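SAM-dependent methyltransferase (Pyrococcus horikoshii, PDB 1WZN) probably transfers the methyl group of S-adenosylmethionine to an acceptor substrate, leaving S-adenosylhomocysteine, which occupies its cofactor pocket. Local coordinates at residues E10-R18 with W159-I170. Residues are numbered along the deposited sequence; the frame is centred on the assembly and turned at random.
With SAH (S-adenosyl-L-homocysteine), chain F.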
# COMPACT_ATOMS: atom_id res chain seq x y z
N GLU A 10 14.95 -22.28 23.72
CA GLU A 10 14.28 -21.99 24.99
C GLU A 10 13.24 -20.86 24.88
O GLU A 10 12.47 -20.64 25.81
CB GLU A 10 15.31 -21.63 26.07
CG GLU A 10 16.25 -22.76 26.49
CD GLU A 10 15.53 -23.97 27.08
OE1 GLU A 10 14.40 -23.81 27.58
OE2 GLU A 10 16.11 -25.07 27.04
N TYR A 11 13.22 -20.16 23.75
CA TYR A 11 12.27 -19.08 23.54
C TYR A 11 11.17 -19.46 22.55
O TYR A 11 10.23 -18.70 22.32
CB TYR A 11 12.98 -17.82 23.02
CG TYR A 11 13.99 -17.24 23.99
CD1 TYR A 11 13.57 -16.46 25.08
CD2 TYR A 11 15.35 -17.50 23.85
CE1 TYR A 11 14.50 -15.96 25.99
CE2 TYR A 11 16.28 -17.00 24.76
CZ TYR A 11 15.85 -16.23 25.83
OH TYR A 11 16.77 -15.75 26.72
N TYR A 12 11.30 -20.64 21.95
CA TYR A 12 10.32 -21.10 20.97
C TYR A 12 8.86 -21.06 21.47
O TYR A 12 7.98 -20.54 20.79
CB TYR A 12 10.65 -22.53 20.51
CG TYR A 12 9.83 -22.98 19.32
CD1 TYR A 12 10.21 -22.66 18.01
CD2 TYR A 12 8.65 -23.70 19.50
CE1 TYR A 12 9.43 -23.05 16.92
CE2 TYR A 12 7.87 -24.10 18.42
CZ TYR A 12 8.27 -23.77 17.13
OH TYR A 12 7.48 -24.13 16.06
N ASP A 13 8.61 -21.61 22.65
CA ASP A 13 7.26 -21.63 23.19
C ASP A 13 6.75 -20.22 23.50
O ASP A 13 5.54 -19.97 23.47
CB ASP A 13 7.19 -22.51 24.45
CG ASP A 13 7.29 -24.00 24.13
OD1 ASP A 13 7.41 -24.33 22.93
OD2 ASP A 13 7.24 -24.83 25.06
N THR A 14 7.66 -19.30 23.78
CA THR A 14 7.29 -17.92 24.08
C THR A 14 6.89 -17.25 22.77
O THR A 14 5.82 -16.63 22.67
CB THR A 14 8.48 -17.16 24.70
OG1 THR A 14 8.74 -17.69 26.00
CG2 THR A 14 8.18 -15.66 24.79
N ILE A 15 7.74 -17.40 21.77
CA ILE A 15 7.49 -16.84 20.45
C ILE A 15 6.17 -17.39 19.90
O ILE A 15 5.39 -16.66 19.28
CB ILE A 15 8.65 -17.20 19.49
CG1 ILE A 15 9.93 -16.48 19.94
CG2 ILE A 15 8.29 -16.85 18.05
CD1 ILE A 15 11.19 -16.97 19.26
N TYR A 16 5.90 -18.67 20.15
CA TYR A 16 4.68 -19.24 19.58
C TYR A 16 3.61 -19.51 20.65
O TYR A 16 2.99 -20.56 20.71
CB TYR A 16 5.04 -20.55 18.88
CG TYR A 16 5.76 -20.25 17.61
CD1 TYR A 16 5.08 -19.69 16.53
CD2 TYR A 16 7.13 -20.51 17.50
CE1 TYR A 16 5.75 -19.39 15.36
CE2 TYR A 16 7.80 -20.22 16.32
CZ TYR A 16 7.12 -19.65 15.25
OH TYR A 16 7.79 -19.33 14.08
N ARG A 17 3.42 -18.50 21.53
CA ARG A 17 2.39 -18.62 22.57
C ARG A 17 1.01 -18.89 21.97
O ARG A 17 0.19 -19.62 22.50
CB ARG A 17 2.38 -17.31 23.36
CG ARG A 17 1.21 -17.22 24.33
CD ARG A 17 1.19 -15.88 25.08
NE ARG A 17 1.32 -14.76 24.14
CZ ARG A 17 0.27 -14.51 23.33
NH1 ARG A 17 -0.82 -15.25 23.42
NH2 ARG A 17 0.33 -13.50 22.45
N ARG A 18 0.75 -18.22 20.82
CA ARG A 18 -0.55 -18.37 20.18
C ARG A 18 -0.78 -19.79 19.67
O ARG A 18 -1.85 -20.37 19.82
CB ARG A 18 -0.62 -17.37 19.02
CG ARG A 18 -0.54 -15.92 19.50
CD ARG A 18 -0.76 -14.93 18.35
NE ARG A 18 -0.59 -13.55 18.83
CZ ARG A 18 0.67 -13.10 18.98
NH1 ARG A 18 1.69 -13.88 18.68
NH2 ARG A 18 0.88 -11.87 19.45
N TRP A 159 6.41 -7.49 16.26
CA TRP A 159 5.55 -7.90 17.36
C TRP A 159 6.40 -8.25 18.58
O TRP A 159 7.63 -8.25 18.51
CB TRP A 159 4.68 -9.09 16.96
CG TRP A 159 5.41 -10.26 16.38
CD1 TRP A 159 6.12 -10.28 15.20
CD2 TRP A 159 5.45 -11.58 16.90
NE1 TRP A 159 6.60 -11.55 14.97
CE2 TRP A 159 6.20 -12.37 16.00
CE3 TRP A 159 4.93 -12.19 18.05
CZ2 TRP A 159 6.44 -13.73 16.21
CZ3 TRP A 159 5.16 -13.54 18.27
CH2 TRP A 159 5.91 -14.30 17.35
N ASN A 160 5.74 -8.54 19.71
CA ASN A 160 6.49 -8.82 20.92
C ASN A 160 5.86 -9.87 21.82
O ASN A 160 4.66 -10.09 21.79
CB ASN A 160 6.67 -7.53 21.73
CG ASN A 160 5.35 -6.95 22.21
OD1 ASN A 160 4.50 -6.55 21.42
ND2 ASN A 160 5.17 -6.91 23.53
N GLU A 161 6.71 -10.51 22.62
CA GLU A 161 6.29 -11.52 23.58
C GLU A 161 7.17 -11.34 24.81
O GLU A 161 8.02 -10.45 24.85
CB GLU A 161 6.46 -12.94 23.01
CG GLU A 161 5.52 -13.31 21.88
CD GLU A 161 4.05 -13.30 22.28
OE1 GLU A 161 3.74 -13.51 23.47
OE2 GLU A 161 3.19 -13.10 21.39
N GLN A 162 6.98 -12.19 25.82
CA GLN A 162 7.76 -12.08 27.04
C GLN A 162 7.96 -13.40 27.75
O GLN A 162 7.02 -14.18 27.92
CB GLN A 162 7.09 -11.08 28.00
CG GLN A 162 7.94 -10.76 29.23
CD GLN A 162 7.33 -9.69 30.13
OE1 GLN A 162 6.51 -8.89 29.68
NE2 GLN A 162 7.76 -9.65 31.38
N LYS A 163 9.19 -13.66 28.17
CA LYS A 163 9.51 -14.88 28.90
C LYS A 163 10.14 -14.45 30.21
O LYS A 163 11.29 -14.01 30.25
CB LYS A 163 10.48 -15.75 28.10
CG LYS A 163 10.85 -17.05 28.80
CD LYS A 163 11.84 -17.87 27.99
CE LYS A 163 12.36 -19.05 28.79
NZ LYS A 163 11.24 -19.91 29.27
N GLY A 164 9.39 -14.57 31.30
CA GLY A 164 9.92 -14.16 32.59
C GLY A 164 10.16 -12.66 32.58
O GLY A 164 9.26 -11.88 32.25
N GLU A 165 11.38 -12.24 32.91
CA GLU A 165 11.72 -10.83 32.94
C GLU A 165 12.24 -10.33 31.60
O GLU A 165 12.52 -9.13 31.43
CB GLU A 165 12.78 -10.57 34.01
CG GLU A 165 12.35 -10.94 35.41
CD GLU A 165 13.40 -10.57 36.45
OE1 GLU A 165 13.71 -9.36 36.57
OE2 GLU A 165 13.90 -11.48 37.14
N GLU A 166 12.38 -11.24 30.64
CA GLU A 166 12.89 -10.86 29.33
C GLU A 166 11.78 -10.55 28.33
O GLU A 166 10.79 -11.28 28.22
CB GLU A 166 13.80 -11.96 28.78
CG GLU A 166 15.00 -12.25 29.67
CD GLU A 166 16.03 -13.15 29.01
OE1 GLU A 166 15.63 -14.20 28.46
OE2 GLU A 166 17.23 -12.82 29.05
N LYS A 167 11.95 -9.46 27.59
CA LYS A 167 10.97 -9.08 26.60
C LYS A 167 11.55 -9.33 25.22
O LYS A 167 12.72 -9.03 24.96
CB LYS A 167 10.59 -7.60 26.78
CG LYS A 167 9.86 -7.38 28.10
CD LYS A 167 9.55 -5.92 28.37
CE LYS A 167 8.92 -5.78 29.76
NZ LYS A 167 8.72 -4.34 30.13
N LEU A 168 10.75 -9.93 24.36
CA LEU A 168 11.21 -10.23 23.02
C LEU A 168 10.53 -9.34 21.99
O LEU A 168 9.31 -9.25 21.96
CB LEU A 168 10.94 -11.70 22.68
CG LEU A 168 11.92 -12.75 23.19
CD1 LEU A 168 11.97 -12.75 24.71
CD2 LEU A 168 11.49 -14.12 22.68
N VAL A 169 11.33 -8.66 21.17
CA VAL A 169 10.79 -7.83 20.10
C VAL A 169 11.22 -8.58 18.85
O VAL A 169 12.42 -8.79 18.62
CB VAL A 169 11.36 -6.41 20.09
CG1 VAL A 169 10.88 -5.66 18.85
CG2 VAL A 169 10.91 -5.68 21.35
N ILE A 170 10.23 -8.98 18.06
CA ILE A 170 10.48 -9.78 16.87
C ILE A 170 10.10 -9.07 15.59
O ILE A 170 9.01 -8.52 15.47
CB ILE A 170 9.68 -11.09 16.97
CG1 ILE A 170 9.93 -11.74 18.33
CG2 ILE A 170 10.07 -12.05 15.84
CD1 ILE A 170 8.79 -12.59 18.83
N SAH F . 6.11 -29.80 15.19
CA SAH F . 6.53 -28.67 16.14
CB SAH F . 7.68 -27.81 15.69
CG SAH F . 7.60 -26.99 14.41
SD SAH F . 9.26 -26.19 14.22
C SAH F . 5.22 -27.80 16.39
O SAH F . 4.15 -28.12 15.85
OXT SAH F . 5.36 -26.80 17.19
C5' SAH F . 10.03 -27.09 12.94
C4' SAH F . 10.91 -28.30 13.52
O4' SAH F . 11.48 -28.88 12.34
C3' SAH F . 12.10 -27.92 14.36
O3' SAH F . 11.98 -28.46 15.68
C2' SAH F . 13.32 -28.48 13.53
O2' SAH F . 14.40 -28.89 14.36
C1' SAH F . 12.68 -29.60 12.73
N9 SAH F . 13.31 -30.03 11.62
C8 SAH F . 13.69 -29.39 10.45
N7 SAH F . 14.28 -30.14 9.58
C5 SAH F . 14.32 -31.42 10.19
C6 SAH F . 14.84 -32.67 9.73
N6 SAH F . 15.43 -32.84 8.54
N1 SAH F . 14.70 -33.72 10.61
C2 SAH F . 14.10 -33.60 11.83
N3 SAH F . 13.59 -32.41 12.31
C4 SAH F . 13.73 -31.37 11.44
O HOH W 1 6.82 -17.30 27.93
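Glu-161 reaches out from its strand to two consecutive arginines, Arg-17 and Arg-18. Arg-17 grips the carboxylate side-on: NE donates to OE1 of Glu-161 at 2.8 Å, fairly straight and close to the guanidinium plane, while NH2 of Arg-17 reaches OE2 by a more bent bond of 3.1 Å. The two flat groups are twisted 44° apart, and the grip depends on a bend in the arginine chain at chi3 (50°). Arg-18 adds a second salt bridge from its NH1 to OE2 of Glu-161, at 3.2 Å, so two positive charges probably keep this buried carboxylate ionised; Arg-17 also pairs with Glu-21 through NH1.

At the other end, the Tyr-11 hydroxyl donates to the syn lone pair of Glu-166 OE1 at 2.6 Å. That oxygen lies at the ring edge, and Arg-193 holds the other carboxylate oxygen. Between these polar ends sits Thr-14, whose OG1 shares a water with the carbonyl of Gln-162 and whose CG2 rests 3.7 Å from CB of Glu-161. The Lys-163 chain runs across Tyr-11, its CD 3.7 Å from ring atom CD1.

Deeper in, CD2 of Leu-168 meets both Tyr-11 CD1 and Ile-15 CG1. Ile-15 also sets CG2 3.6 Å from CH2 of Trp-159, and its carbonyl oxygen faces the indole edge; Ile-170 CD1 lies over one indole face.

The strands form a beta hairpin closed by a type II' turn from Lys-163 to Glu-166, with Gly-164 at positive phi. Tyr-12, on the other side of the helix, has its OH 3.3 Å from SD of S-adenosylhomocysteine. An N-terminal helical segment thus lies between the cofactor pocket and an antiparallel sheet added to the Rossmann-like core of a class I methyltransferase.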